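PDB 4F21: Carboxylesterase/phospholipase family protein from Francisella tularensis subsp. tularensis, which probably hydrolyses carboxylic ester bonds as a serine hydrolase of the alpha/beta-hydrolase superfamily. Local coordinates for residues Q35-V40 / L64-F69; A130-I135 / Q154-G159; D193-P198 / G223-V228. All blocks are in the same frame, centred on the assembly; numbering follows the deposited sequence.

Interaction 1: residues Q35-V40 / L64-F69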
ATOM      1  N   GLN A  35       4.513 -19.091  16.275  1.00 44.20           N
ATOM      2  CA  GLN A  35       3.094 -18.769  16.193  1.00 29.71           C
ATOM      3  C   GLN A  35       2.866 -17.427  15.506  1.00 24.73           C
ATOM      4  O   GLN A  35       3.598 -16.471  15.742  1.00 31.33           O
ATOM      5  CB  GLN A  35       2.473 -18.749  17.590  1.00 27.02           C
ATOM      6  CG  GLN A  35       0.967 -18.579  17.589  1.00 33.98           C
ATOM      7  CD  GLN A  35       0.414 -18.312  18.972  1.00 77.01           C
ATOM      8  OE1 GLN A  35       0.984 -17.538  19.742  1.00 89.96           O
ATOM      9  NE2 GLN A  35      -0.700 -18.957  19.298  1.00 86.32           N
ATOM     10  N   ALA A  36       1.849 -17.365  14.652  1.00 39.32           N
ATOM     11  CA  ALA A  36       1.512 -16.124  13.965  1.00 16.51           C
ATOM     12  C   ALA A  36       0.933 -15.121  14.947  1.00 33.25           C
ATOM     13  O   ALA A  36      -0.108 -15.361  15.554  1.00 27.67           O
ATOM     14  CB  ALA A  36       0.531 -16.381  12.834  1.00 16.64           C
ATOM     15  N   ARG A  37       1.623 -13.998  15.105  1.00 42.73           N
ATOM     16  CA  ARG A  37       1.166 -12.937  15.986  1.00 22.97           C
ATOM     17  C   ARG A  37       0.966 -11.673  15.159  1.00 21.27           C
ATOM     18  O   ARG A  37       0.177 -10.799  15.519  1.00 22.68           O
ATOM     19  CB  ARG A  37       2.181 -12.707  17.113  1.00 23.44           C
ATOM     20  CG  ARG A  37       1.675 -11.841  18.263  1.00 40.37           C
ATOM     21  CD  ARG A  37       2.464 -12.092  19.548  1.00 43.69           C
ATOM     22  NE  ARG A  37       3.887 -11.785  19.415  1.00 55.82           N
ATOM     23  CZ  ARG A  37       4.439 -10.622  19.750  1.00 63.65           C
ATOM     24  NH1 ARG A  37       3.687  -9.644  20.233  1.00 65.26           N
ATOM     25  NH2 ARG A  37       5.743 -10.431  19.596  1.00 80.36           N
ATOM     26  N   PHE A  38       1.675 -11.598  14.036  1.00 31.07           N
ATOM     27  CA  PHE A  38       1.626 -10.431  13.160  1.00 38.80           C
ATOM     28  C   PHE A  38       1.290 -10.838  11.730  1.00 40.18           C
ATOM     29  O   PHE A  38       1.320 -12.020  11.396  1.00 29.52           O
ATOM     30  CB  PHE A  38       2.960  -9.686  13.199  1.00 28.07           C
ATOM     31  CG  PHE A  38       3.409  -9.321  14.588  1.00 37.51           C
ATOM     32  CD1 PHE A  38       2.723  -8.370  15.324  1.00 21.26           C
ATOM     33  CD2 PHE A  38       4.522  -9.920  15.153  1.00 52.39           C
ATOM     34  CE1 PHE A  38       3.134  -8.030  16.594  1.00 32.91           C
ATOM     35  CE2 PHE A  38       4.937  -9.582  16.427  1.00 49.33           C
ATOM     36  CZ  PHE A  38       4.241  -8.637  17.147  1.00 16.05           C
ATOM     37  N   CYS A  39       0.965  -9.860  10.889  1.00 32.41           N
ATOM     38  CA  CYS A  39       0.593 -10.148   9.505  1.00 32.46           C
ATOM     39  C   CYS A  39       0.837  -8.971   8.560  1.00 17.67           C
ATOM     40  O   CYS A  39       0.570  -7.820   8.896  1.00 15.23           O
ATOM     41  CB  CYS A  39      -0.871 -10.596   9.422  1.00 40.73           C
ATOM     42  SG  CYS A  39      -1.423 -11.086   7.768  1.00 30.21           S
ATOM     43  N   VAL A  40       1.357  -9.270   7.376  1.00 23.87           N
ATOM     44  CA  VAL A  40       1.584  -8.238   6.372  1.00 44.29           C
ATOM     45  C   VAL A  40       0.864  -8.581   5.075  1.00 54.34           C
ATOM     46  O   VAL A  40       1.192  -9.564   4.406  1.00 72.66           O
ATOM     47  CB  VAL A  40       3.084  -8.021   6.079  1.00 32.69           C
ATOM     48  CG1 VAL A  40       3.283  -6.738   5.275  1.00 14.84           C
ATOM     49  CG2 VAL A  40       3.874  -7.957   7.369  1.00 20.23           C
ATOM     50  N   LEU A  64      11.117 -13.066  11.369  1.00 57.79           N
ATOM     51  CA  LEU A  64       9.862 -13.493  10.768  1.00 46.96           C
ATOM     52  C   LEU A  64       9.360 -14.739  11.479  1.00 34.26           C
ATOM     53  O   LEU A  64       8.618 -15.544  10.916  1.00 44.58           O
ATOM     54  CB  LEU A  64      10.037 -13.758   9.273  1.00 46.92           C
ATOM     55  CG  LEU A  64      10.470 -12.547   8.445  1.00 51.52           C
ATOM     56  CD1 LEU A  64      10.556 -12.918   6.979  1.00 60.60           C
ATOM     57  CD2 LEU A  64       9.528 -11.364   8.650  1.00 29.12           C
ATOM     58  N   ASP A  65       9.788 -14.888  12.728  1.00 30.38           N
ATOM     59  CA  ASP A  65       9.297 -15.946  13.596  1.00 31.10           C
ATOM     60  C   ASP A  65       7.787 -15.843  13.800  1.00 41.86           C
ATOM     61  O   ASP A  65       7.095 -16.855  13.847  1.00 59.59           O
ATOM     62  CB  ASP A  65      10.007 -15.894  14.950  1.00 17.61           C
ATOM     63  CG  ASP A  65      11.417 -16.447  14.891  1.00 69.65           C
ATOM     64  OD1 ASP A  65      12.320 -15.850  15.514  1.00 70.99           O
ATOM     65  OD2 ASP A  65      11.623 -17.483  14.226  1.00 62.17           O
ATOM     66  N   GLU A  66       7.278 -14.619  13.909  1.00 47.31           N
ATOM     67  CA  GLU A  66       5.871 -14.416  14.246  1.00 44.26           C
ATOM     68  C   GLU A  66       5.116 -13.551  13.239  1.00 45.96           C
ATOM     69  O   GLU A  66       4.216 -12.802  13.618  1.00 51.72           O
ATOM     70  CB  GLU A  66       5.751 -13.790  15.636  1.00 44.76           C
ATOM     71  CG  GLU A  66       6.528 -14.514  16.717  1.00 42.04           C
ATOM     72  CD  GLU A  66       6.295 -13.922  18.091  1.00 59.86           C
ATOM     73  OE1 GLU A  66       5.251 -14.233  18.702  1.00 52.08           O
ATOM     74  OE2 GLU A  66       7.155 -13.144  18.558  1.00 82.89           O
ATOM     75  N   ILE A  67       5.471 -13.655  11.962  1.00 42.45           N
ATOM     76  CA  ILE A  67       4.835 -12.829  10.937  1.00 58.23           C
ATOM     77  C   ILE A  67       4.267 -13.642   9.770  1.00 61.98           C
ATOM     78  O   ILE A  67       5.012 -14.273   9.020  1.00 70.25           O
ATOM     79  CB  ILE A  67       5.802 -11.755  10.393  1.00 42.49           C
ATOM     80  CG1 ILE A  67       6.275 -10.841  11.523  1.00 52.02           C
ATOM     81  CG2 ILE A  67       5.131 -10.929   9.312  1.00 34.91           C
ATOM     82  CD1 ILE A  67       7.228  -9.763  11.080  1.00 54.55           C
ATOM     83  N   ARG A  68       2.942 -13.620   9.631  1.00 20.97           N
ATOM     84  CA  ARG A  68       2.266 -14.242   8.499  1.00 13.34           C
ATOM     85  C   ARG A  68       2.269 -13.295   7.310  1.00 30.22           C
ATOM     86  O   ARG A  68       2.002 -12.107   7.460  1.00 27.84           O
ATOM     87  CB  ARG A  68       0.820 -14.583   8.857  1.00 31.54           C
ATOM     88  CG  ARG A  68       0.009 -15.125   7.684  1.00 18.72           C
ATOM     89  CD  ARG A  68      -1.465 -15.273   8.028  1.00 14.88           C
ATOM     90  NE  ARG A  68      -1.711 -16.351   8.981  1.00 21.54           N
ATOM     91  CZ  ARG A  68      -1.971 -16.167  10.270  1.00 23.28           C
ATOM     92  NH1 ARG A  68      -2.017 -14.941  10.764  1.00 30.15           N
ATOM     93  NH2 ARG A  68      -2.185 -17.209  11.064  1.00 15.20           N
ATOM     94  N   PHE A  69       2.562 -13.816   6.124  1.00 59.26           N
ATOM     95  CA  PHE A  69       2.553 -12.980   4.926  1.00 47.27           C
ATOM     96  C   PHE A  69       1.418 -13.339   3.969  1.00 55.50           C
ATOM     97  O   PHE A  69       1.238 -14.508   3.608  1.00 67.35           O
ATOM     98  CB  PHE A  69       3.903 -13.037   4.208  1.00 41.92           C
ATOM     99  CG  PHE A  69       4.941 -12.110   4.788  1.00 43.85           C
ATOM    100  CD1 PHE A  69       5.846 -12.562   5.731  1.00 40.83           C
ATOM    101  CD2 PHE A  69       5.010 -10.787   4.383  1.00 41.99           C
ATOM    102  CE1 PHE A  69       6.801 -11.711   6.259  1.00 44.92           C
ATOM    103  CE2 PHE A  69       5.962  -9.934   4.908  1.00 44.12           C
ATOM    104  CZ  PHE A  69       6.858 -10.396   5.847  1.00 34.11           C
TER

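Interaction 2: residues A130-I135 / Q154-G159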
ATOM      1  N   ALA A 130      -4.770  -9.653  15.663  1.00 37.47           N
ATOM      2  CA  ALA A 130      -5.373  -8.356  15.945  1.00 33.58           C
ATOM      3  C   ALA A 130      -5.190  -7.406  14.769  1.00 49.89           C
ATOM      4  O   ALA A 130      -4.133  -7.382  14.141  1.00 62.34           O
ATOM      5  CB  ALA A 130      -4.784  -7.760  17.212  1.00 41.00           C
ATOM      6  N   SER A 131      -6.225  -6.623  14.478  1.00 42.48           N
ATOM      7  CA  SER A 131      -6.225  -5.748  13.310  1.00 34.16           C
ATOM      8  C   SER A 131      -5.090  -4.730  13.350  1.00 22.49           C
ATOM      9  O   SER A 131      -4.550  -4.354  12.313  1.00 58.16           O
ATOM     10  CB  SER A 131      -7.573  -5.041  13.166  1.00 49.87           C
ATOM     11  OG  SER A 131      -7.876  -4.281  14.321  1.00 73.27           O
ATOM     12  N   GLU A 132      -4.723  -4.301  14.553  1.00 29.05           N
ATOM     13  CA  GLU A 132      -3.621  -3.362  14.727  1.00 28.16           C
ATOM     14  C   GLU A 132      -2.284  -4.056  14.518  1.00 22.44           C
ATOM     15  O   GLU A 132      -1.231  -3.420  14.580  1.00 13.43           O
ATOM     16  CB  GLU A 132      -3.659  -2.728  16.119  1.00 40.81           C
ATOM     17  CG  GLU A 132      -5.023  -2.767  16.790  1.00 56.79           C
ATOM     18  CD  GLU A 132      -5.238  -4.024  17.609  1.00 57.84           C
ATOM     19  OE1 GLU A 132      -4.447  -4.261  18.547  1.00 47.26           O
ATOM     20  OE2 GLU A 132      -6.195  -4.775  17.313  1.00 37.50           O
ATOM     21  N   ASN A 133      -2.332  -5.365  14.284  1.00 14.67           N
ATOM     22  CA  ASN A 133      -1.131  -6.155  14.048  1.00 36.59           C
ATOM     23  C   ASN A 133      -1.062  -6.633  12.605  1.00 34.17           C
ATOM     24  O   ASN A 133      -0.292  -7.536  12.273  1.00 24.99           O
ATOM     25  CB  ASN A 133      -1.066  -7.346  15.005  1.00 45.11           C
ATOM     26  CG  ASN A 133      -1.088  -6.926  16.461  1.00 41.09           C
ATOM     27  OD1 ASN A 133      -1.871  -6.063  16.860  1.00 56.02           O
ATOM     28  ND2 ASN A 133      -0.219  -7.530  17.263  1.00 22.36           N
ATOM     29  N   ILE A 134      -1.887  -6.028  11.757  1.00 40.23           N
ATOM     30  CA  ILE A 134      -1.847  -6.281  10.324  1.00 40.26           C
ATOM     31  C   ILE A 134      -1.412  -5.015   9.596  1.00 42.58           C
ATOM     32  O   ILE A 134      -1.931  -3.934   9.866  1.00 41.01           O
ATOM     33  CB  ILE A 134      -3.217  -6.712   9.784  1.00 52.85           C
ATOM     34  CG1 ILE A 134      -3.797  -7.846  10.630  1.00 37.61           C
ATOM     35  CG2 ILE A 134      -3.105  -7.127   8.324  1.00 59.39           C
ATOM     36  CD1 ILE A 134      -5.187  -8.264  10.210  1.00 32.19           C
ATOM     37  N   ILE A 135      -0.455  -5.153   8.681  1.00 11.56           N
ATOM     38  CA  ILE A 135       0.039  -4.014   7.911  1.00 24.99           C
ATOM     39  C   ILE A 135      -0.337  -4.118   6.434  1.00 26.23           C
ATOM     40  O   ILE A 135      -0.097  -5.141   5.793  1.00 42.90           O
ATOM     41  CB  ILE A 135       1.570  -3.874   8.022  1.00 17.04           C
ATOM     42  CG1 ILE A 135       1.982  -3.538   9.453  1.00 17.90           C
ATOM     43  CG2 ILE A 135       2.086  -2.799   7.079  1.00 15.35           C
ATOM     44  CD1 ILE A 135       3.468  -3.291   9.597  1.00 28.47           C
ATOM     45  N   GLN A 154     -12.952   0.852   9.301  1.00 52.46           N
ATOM     46  CA  GLN A 154     -13.729   1.172  10.490  1.00 44.14           C
ATOM     47  C   GLN A 154     -13.021   0.713  11.763  1.00 59.49           C
ATOM     48  O   GLN A 154     -13.436   1.057  12.869  1.00 65.55           O
ATOM     49  CB  GLN A 154     -15.121   0.538  10.403  1.00 44.45           C
ATOM     50  CG  GLN A 154     -15.517   0.062   9.007  1.00 50.88           C
ATOM     51  CD  GLN A 154     -14.982  -1.326   8.678  1.00 58.22           C
ATOM     52  OE1 GLN A 154     -14.321  -1.963   9.499  1.00 53.22           O
ATOM     53  NE2 GLN A 154     -15.271  -1.798   7.470  1.00 48.31           N
ATOM     54  N   ARG A 155     -11.951  -0.063  11.603  1.00 60.27           N
ATOM     55  CA  ARG A 155     -11.209  -0.586  12.749  1.00 60.93           C
ATOM     56  C   ARG A 155      -9.721  -0.237  12.734  1.00 67.63           C
ATOM     57  O   ARG A 155      -9.169   0.160  11.708  1.00 65.59           O
ATOM     58  CB  ARG A 155     -11.411  -2.097  12.878  1.00 56.63           C
ATOM     59  CG  ARG A 155     -11.769  -2.786  11.580  1.00 45.56           C
ATOM     60  CD  ARG A 155     -10.538  -3.233  10.826  1.00 54.67           C
ATOM     61  NE  ARG A 155     -10.895  -3.801   9.533  1.00 65.42           N
ATOM     62  CZ  ARG A 155     -11.364  -5.032   9.366  1.00 65.14           C
ATOM     63  NH1 ARG A 155     -11.667  -5.467   8.150  1.00 80.13           N
ATOM     64  NH2 ARG A 155     -11.529  -5.827  10.415  1.00 33.55           N
ATOM     65  N   LYS A 156      -9.084  -0.398  13.891  1.00 59.03           N
ATOM     66  CA  LYS A 156      -7.699   0.012  14.089  1.00 60.66           C
ATOM     67  C   LYS A 156      -6.710  -0.938  13.415  1.00 64.13           C
ATOM     68  O   LYS A 156      -6.556  -2.085  13.830  1.00 59.78           O
ATOM     69  CB  LYS A 156      -7.395   0.124  15.589  1.00 45.47           C
ATOM     70  CG  LYS A 156      -5.960   0.503  15.910  1.00 52.90           C
ATOM     71  CD  LYS A 156      -5.648   1.933  15.510  1.00 65.78           C
ATOM     72  CE  LYS A 156      -4.154   2.127  15.297  1.00 83.34           C
ATOM     73  NZ  LYS A 156      -3.345   1.556  16.410  1.00 93.47           N
ATOM     74  N   LEU A 157      -6.039  -0.448  12.378  1.00 56.10           N
ATOM     75  CA  LEU A 157      -5.057  -1.248  11.653  1.00 29.20           C
ATOM     76  C   LEU A 157      -3.632  -0.956  12.112  1.00 27.84           C
ATOM     77  O   LEU A 157      -3.423  -0.176  13.039  1.00 42.75           O
ATOM     78  CB  LEU A 157      -5.200  -1.045  10.146  1.00 31.93           C
ATOM     79  CG  LEU A 157      -6.463  -1.676   9.559  1.00 36.78           C
ATOM     80  CD1 LEU A 157      -6.577  -1.389   8.072  1.00 34.15           C
ATOM     81  CD2 LEU A 157      -6.474  -3.178   9.824  1.00 35.56           C
ATOM     82  N   GLY A 158      -2.656  -1.583  11.460  1.00 14.85           N
ATOM     83  CA  GLY A 158      -1.293  -1.587  11.964  1.00 23.33           C
ATOM     84  C   GLY A 158      -0.315  -0.676  11.253  1.00 19.04           C
ATOM     85  O   GLY A 158       0.624  -0.158  11.864  1.00 15.13           O
ATOM     86  N   GLY A 159      -0.519  -0.484   9.957  1.00 21.16           N
ATOM     87  CA  GLY A 159       0.362   0.370   9.186  1.00 14.61           C
ATOM     88  C   GLY A 159       0.075   0.365   7.701  1.00 27.26           C
ATOM     89  O   GLY A 159      -0.662  -0.482   7.199  1.00 22.26           O
TER

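Interaction 3: residues D193-P198 / G223-V228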
ATOM      1  N   ASP A 193      13.612   9.176 -10.211  1.00 47.47           N
ATOM      2  CA  ASP A 193      13.629   9.151 -11.669  1.00 44.93           C
ATOM      3  C   ASP A 193      12.471   8.349 -12.262  1.00 65.50           C
ATOM      4  O   ASP A 193      12.548   7.886 -13.401  1.00 66.34           O
ATOM      5  CB  ASP A 193      14.957   8.598 -12.174  1.00 45.76           C
ATOM      6  CG  ASP A 193      16.124   9.476 -11.803  1.00 47.11           C
ATOM      7  OD1 ASP A 193      16.024  10.193 -10.786  1.00 65.90           O
ATOM      8  OD2 ASP A 193      17.140   9.454 -12.528  1.00 71.70           O
ATOM      9  N   ASP A 194      11.403   8.192 -11.488  1.00 42.25           N
ATOM     10  CA  ASP A 194      10.226   7.474 -11.955  1.00 12.91           C
ATOM     11  C   ASP A 194       9.542   8.260 -13.067  1.00 28.75           C
ATOM     12  O   ASP A 194       9.141   9.406 -12.867  1.00 27.71           O
ATOM     13  CB  ASP A 194       9.250   7.246 -10.800  1.00 38.82           C
ATOM     14  CG  ASP A 194       8.284   6.105 -11.067  1.00 58.12           C
ATOM     15  OD1 ASP A 194       8.090   5.749 -12.249  1.00 86.33           O
ATOM     16  OD2 ASP A 194       7.717   5.563 -10.093  1.00 19.25           O
ATOM     17  N   GLN A 195       9.421   7.641 -14.238  1.00 38.37           N
ATOM     18  CA  GLN A 195       8.763   8.263 -15.382  1.00 18.77           C
ATOM     19  C   GLN A 195       7.436   7.577 -15.659  1.00 13.71           C
ATOM     20  O   GLN A 195       6.717   7.937 -16.590  1.00 16.38           O
ATOM     21  CB  GLN A 195       9.653   8.194 -16.624  1.00 36.77           C
ATOM     22  CG  GLN A 195      10.830   9.164 -16.617  1.00 63.06           C
ATOM     23  CD  GLN A 195      11.750   8.976 -17.816  1.00 67.98           C
ATOM     24  OE1 GLN A 195      11.809   7.892 -18.400  1.00 80.49           O
ATOM     25  NE2 GLN A 195      12.469  10.034 -18.190  1.00 18.74           N
ATOM     26  N   VAL A 196       7.133   6.566 -14.852  1.00 25.17           N
ATOM     27  CA  VAL A 196       5.849   5.882 -14.911  1.00 31.08           C
ATOM     28  C   VAL A 196       4.903   6.513 -13.890  1.00 22.15           C
ATOM     29  O   VAL A 196       3.726   6.753 -14.170  1.00 25.75           O
ATOM     30  CB  VAL A 196       6.013   4.364 -14.626  1.00 55.78           C
ATOM     31  CG1 VAL A 196       4.720   3.760 -14.097  1.00 28.44           C
ATOM     32  CG2 VAL A 196       6.492   3.626 -15.874  1.00  9.24           C
ATOM     33  N   LEU A 197       5.441   6.798 -12.710  1.00 22.98           N
ATOM     34  CA  LEU A 197       4.678   7.402 -11.629  1.00 24.24           C
ATOM     35  C   LEU A 197       5.569   8.431 -10.934  1.00 32.88           C
ATOM     36  O   LEU A 197       6.212   8.122  -9.931  1.00 47.25           O
ATOM     37  CB  LEU A 197       4.231   6.312 -10.651  1.00 37.20           C
ATOM     38  CG  LEU A 197       2.966   6.496  -9.810  1.00 46.62           C
ATOM     39  CD1 LEU A 197       2.088   7.603 -10.361  1.00 55.90           C
ATOM     40  CD2 LEU A 197       2.193   5.188  -9.765  1.00 31.53           C
ATOM     41  N   PRO A 198       5.617   9.661 -11.480  1.00 43.06           N
ATOM     42  CA  PRO A 198       6.528  10.738 -11.061  1.00 31.23           C
ATOM     43  C   PRO A 198       6.511  11.021  -9.558  1.00 21.84           C
ATOM     44  O   PRO A 198       5.530  10.713  -8.883  1.00 16.03           O
ATOM     45  CB  PRO A 198       6.014  11.948 -11.846  1.00 46.32           C
ATOM     46  CG  PRO A 198       5.401  11.359 -13.068  1.00 43.70           C
ATOM     47  CD  PRO A 198       4.755  10.083 -12.598  1.00 51.77           C
ATOM     48  N   GLY A 223      17.822   8.541  -8.217  1.00 44.51           N
ATOM     49  CA  GLY A 223      18.228   7.621  -9.263  1.00 46.27           C
ATOM     50  C   GLY A 223      17.211   6.534  -9.527  1.00 40.28           C
ATOM     51  O   GLY A 223      16.989   6.148 -10.673  1.00 60.47           O
ATOM     52  N   MET A 224      16.589   6.039  -8.462  1.00 29.94           N
ATOM     53  CA  MET A 224      15.620   4.960  -8.586  1.00 33.31           C
ATOM     54  C   MET A 224      14.413   5.390  -9.411  1.00 42.13           C
ATOM     55  O   MET A 224      13.925   6.517  -9.287  1.00 29.71           O
ATOM     56  CB  MET A 224      15.164   4.474  -7.210  1.00 23.30           C
ATOM     57  CG  MET A 224      14.486   3.121  -7.247  1.00 25.46           C
ATOM     58  SD  MET A 224      13.876   2.592  -5.645  1.00 34.66           S
ATOM     59  CE  MET A 224      12.462   3.668  -5.457  1.00 53.41           C
ATOM     60  N   GLN A 225      13.928   4.482 -10.252  1.00 44.34           N
ATOM     61  CA  GLN A 225      12.753   4.748 -11.072  1.00 52.01           C
ATOM     62  C   GLN A 225      11.531   4.037 -10.501  1.00 43.28           C
ATOM     63  O   GLN A 225      11.240   4.141  -9.310  1.00 21.03           O
ATOM     64  CB  GLN A 225      12.994   4.304 -12.516  1.00 42.15           C
ATOM     65  CG  GLN A 225      14.300   4.808 -13.109  1.00 10.94           C
ATOM     66  CD  GLN A 225      14.191   5.104 -14.592  1.00 11.90           C
ATOM     67  OE1 GLN A 225      14.594   4.296 -15.429  1.00 10.93           O
ATOM     68  NE2 GLN A 225      13.644   6.267 -14.924  1.00 18.21           N
ATOM     69  N   HIS A 226      10.819   3.311 -11.358  1.00 70.78           N
ATOM     70  CA  HIS A 226       9.646   2.558 -10.931  1.00 67.83           C
ATOM     71  C   HIS A 226      10.040   1.148 -10.506  1.00 48.80           C
ATOM     72  O   HIS A 226       9.854   0.189 -11.255  1.00 23.08           O
ATOM     73  CB  HIS A 226       8.608   2.499 -12.054  1.00 72.40           C
ATOM     74  CG  HIS A 226       7.224   2.179 -11.581  1.00 64.36           C
ATOM     75  ND1 HIS A 226       6.545   2.967 -10.677  1.00 51.65           N
ATOM     76  CD2 HIS A 226       6.392   1.155 -11.886  1.00 51.13           C
ATOM     77  CE1 HIS A 226       5.354   2.444 -10.447  1.00 31.44           C
ATOM     78  NE2 HIS A 226       5.236   1.343 -11.167  1.00 33.69           N
ATOM     79  N   SER A 227      10.588   1.031  -9.301  1.00 32.33           N
ATOM     80  CA  SER A 227      11.046  -0.254  -8.791  1.00  6.53           C
ATOM     81  C   SER A 227      11.261  -0.217  -7.282  1.00 39.29           C
ATOM     82  O   SER A 227      10.866   0.733  -6.612  1.00 44.40           O
ATOM     83  CB  SER A 227      12.349  -0.651  -9.487  1.00 14.29           C
ATOM     84  OG  SER A 227      13.343   0.350  -9.325  1.00 21.14           O
ATOM     85  N   VAL A 228      11.892  -1.262  -6.755  1.00 45.12           N
ATOM     86  CA  VAL A 228      12.267  -1.319  -5.348  1.00 25.15           C
ATOM     87  C   VAL A 228      13.744  -1.663  -5.238  1.00 10.26           C
ATOM     88  O   VAL A 228      14.190  -2.677  -5.778  1.00 38.46           O
ATOM     89  CB  VAL A 228      11.439  -2.381  -4.588  1.00 33.34           C
ATOM     90  CG1 VAL A 228      11.982  -2.602  -3.190  1.00 24.55           C
ATOM     91  CG2 VAL A 228       9.970  -1.980  -4.532  1.00 45.36           C
TER

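Interaction 1: residues Q35-V40 / L64-F69
Phe38-Val40 and Ile67-Phe69 run as parallel neighbours, their short strand axes 4.3 Å apart at closest and inclined by 28°, with Phe38 facing Ile67, Cys39 facing Arg68 and Val40 facing Phe69. Arg68 is gripped through its backbone from both ends: its N donates to Phe38 O, and its O receives Val40 N. Just before the strands pair, Glu66 O takes two donors, Phe38 N at 2.8 Å and Arg37 N at 3.2 Å. The same glutamate is held by its carboxylate. Arg37 meets it side-on in a two-bond salt bridge, NE reaching OE1 of Glu66 at 2.9 Å and NH2 reaching OE2; both oxygens lie close to the guanidinium plane but are approached from above the carboxylate plane, the two planes being 44° apart. The Arg37 chain bends at chi3 (61°) to bring that edge round.

These are adjacent strands of the central sheet of an alpha/beta-hydrolase fold, and their two faces differ. On one, Ile67 CG1 packs against Phe38 CB, Ile67 CG2 against Val40 CG2, and Phe69 CE2 against Val40 CB at 3.6 Å, while the Phe38 ring stacks with Phe244. On the other, Ala36 CB sits over one face of the Arg68 guanidinium, 3.3 Å from NH2, the nitrogen that also forms a salt bridge with Glu31.

Interaction 2: residues A130-I135 / Q154-G159
Ser131 and Lys156 make the shortest polar link between the two segments: Ser131 OG donates to Lys156 O at 2.6 Å, tilted 31° from the carbonyl plane. With chi1 at 58°, the hydroxyl lies between the backbone N and carbonyl carbon of its own residue, which turns it across to the facing chain. Close packing continues from there toward the sheet. Leu157 CA makes a C-H...O contact with Ser131 O at 3.2 Å, and the CD2 branch of Leu157 also comes up to the same oxygen. Gly158 then passes with its CA 3.2 Å from Glu132 O, and its N gives a weak, bent bond to Ile134 O. Backbone lies directly against backbone here, with Gly158, which carries no side chain, set close to the carbonyl oxygens of both Glu132 and Ile134. Beyond it, Ile135 lays CG2 against Gly159 O at 3.6 Å.

The outer end is looser. Exposed Glu132 and Lys156 cross at about a right angle and meet through their aliphatic parts, CG to CG at 3.5 Å, while Glu132 OE1 and Lys156 NZ remain 6.3 Å apart. Arg155 touches the other segment only lightly, through CD against Ser131 CB, since its guanidinium turns to Asp122 on helix 111-126 in a salt bridge. The arrangement joins the short 3-10 turn leading into strand 134-139 to the loop leading into strand 159-163, the entry to two adjacent parallel strands whose connection carries helix 144-150: a beta-alpha-beta crossover of the alpha/beta-hydrolase fold.

Interaction 3: residues D193-P198 / G223-V228
Asp194 OD1 is gripped by two backbone donors, Val196 N and Leu197 N, each at 2.9 Å and both arriving from the same face of the carboxylate. The first closes an Asx turn and the second extends it to an Asx motif; together they fix the rotation of the group, so that its other oxygen, OD2, is presented to His226. There ND1 of His226 donates at 2.9 Å on the syn side, in the plane of the ring and at a fairly straight 160°. Carboxylate and imidazole are turned 46° from each other. Val196 adds a CH-pi contact, its CG1 standing 3.7 Å above the centre of one ring face, and Leu197 CB approaches CE1 obliquely. With chi1 at -160°, the imidazole swings away from its own backbone N to reach the carboxylate.

On the preceding residues, Asp193 N donates to Met224 O at 2.8 Å. The other ring nitrogen of His226, NE2, is hydrogen-bonded to Ser140 OG, a geometry consistent with the Ser-His-Asp charge relay of serine hydrolases. The two loops follow neighbouring parallel strands, 186-191 and 216-221, and lead into helices 199-210 and 230-243, while Val196 and Leu197 also touch helix 82-88.

All three contacts are arranged around one mixed sheet and follow in series along the chain. Interactions 1 and 2 are neighbours, their centres 13 Å apart: strand 38-44 lies between 67-72 and 134-139, and Cys39 probably bonds through its backbone to Asn133 and Ile135. Both sit where the parallel strands begin and join their entries. The centre of interaction 3 is 30 Å from that of interaction 1 and 29 Å from that of interaction 2; it lies in loops that follow strands 186-191 and 216-221, and touches neither. Its position illustrates a general principle of alpha/beta hydrolases: loops beyond the carboxyl ends of the strands bring together the residues of the catalytic site, here a probable one.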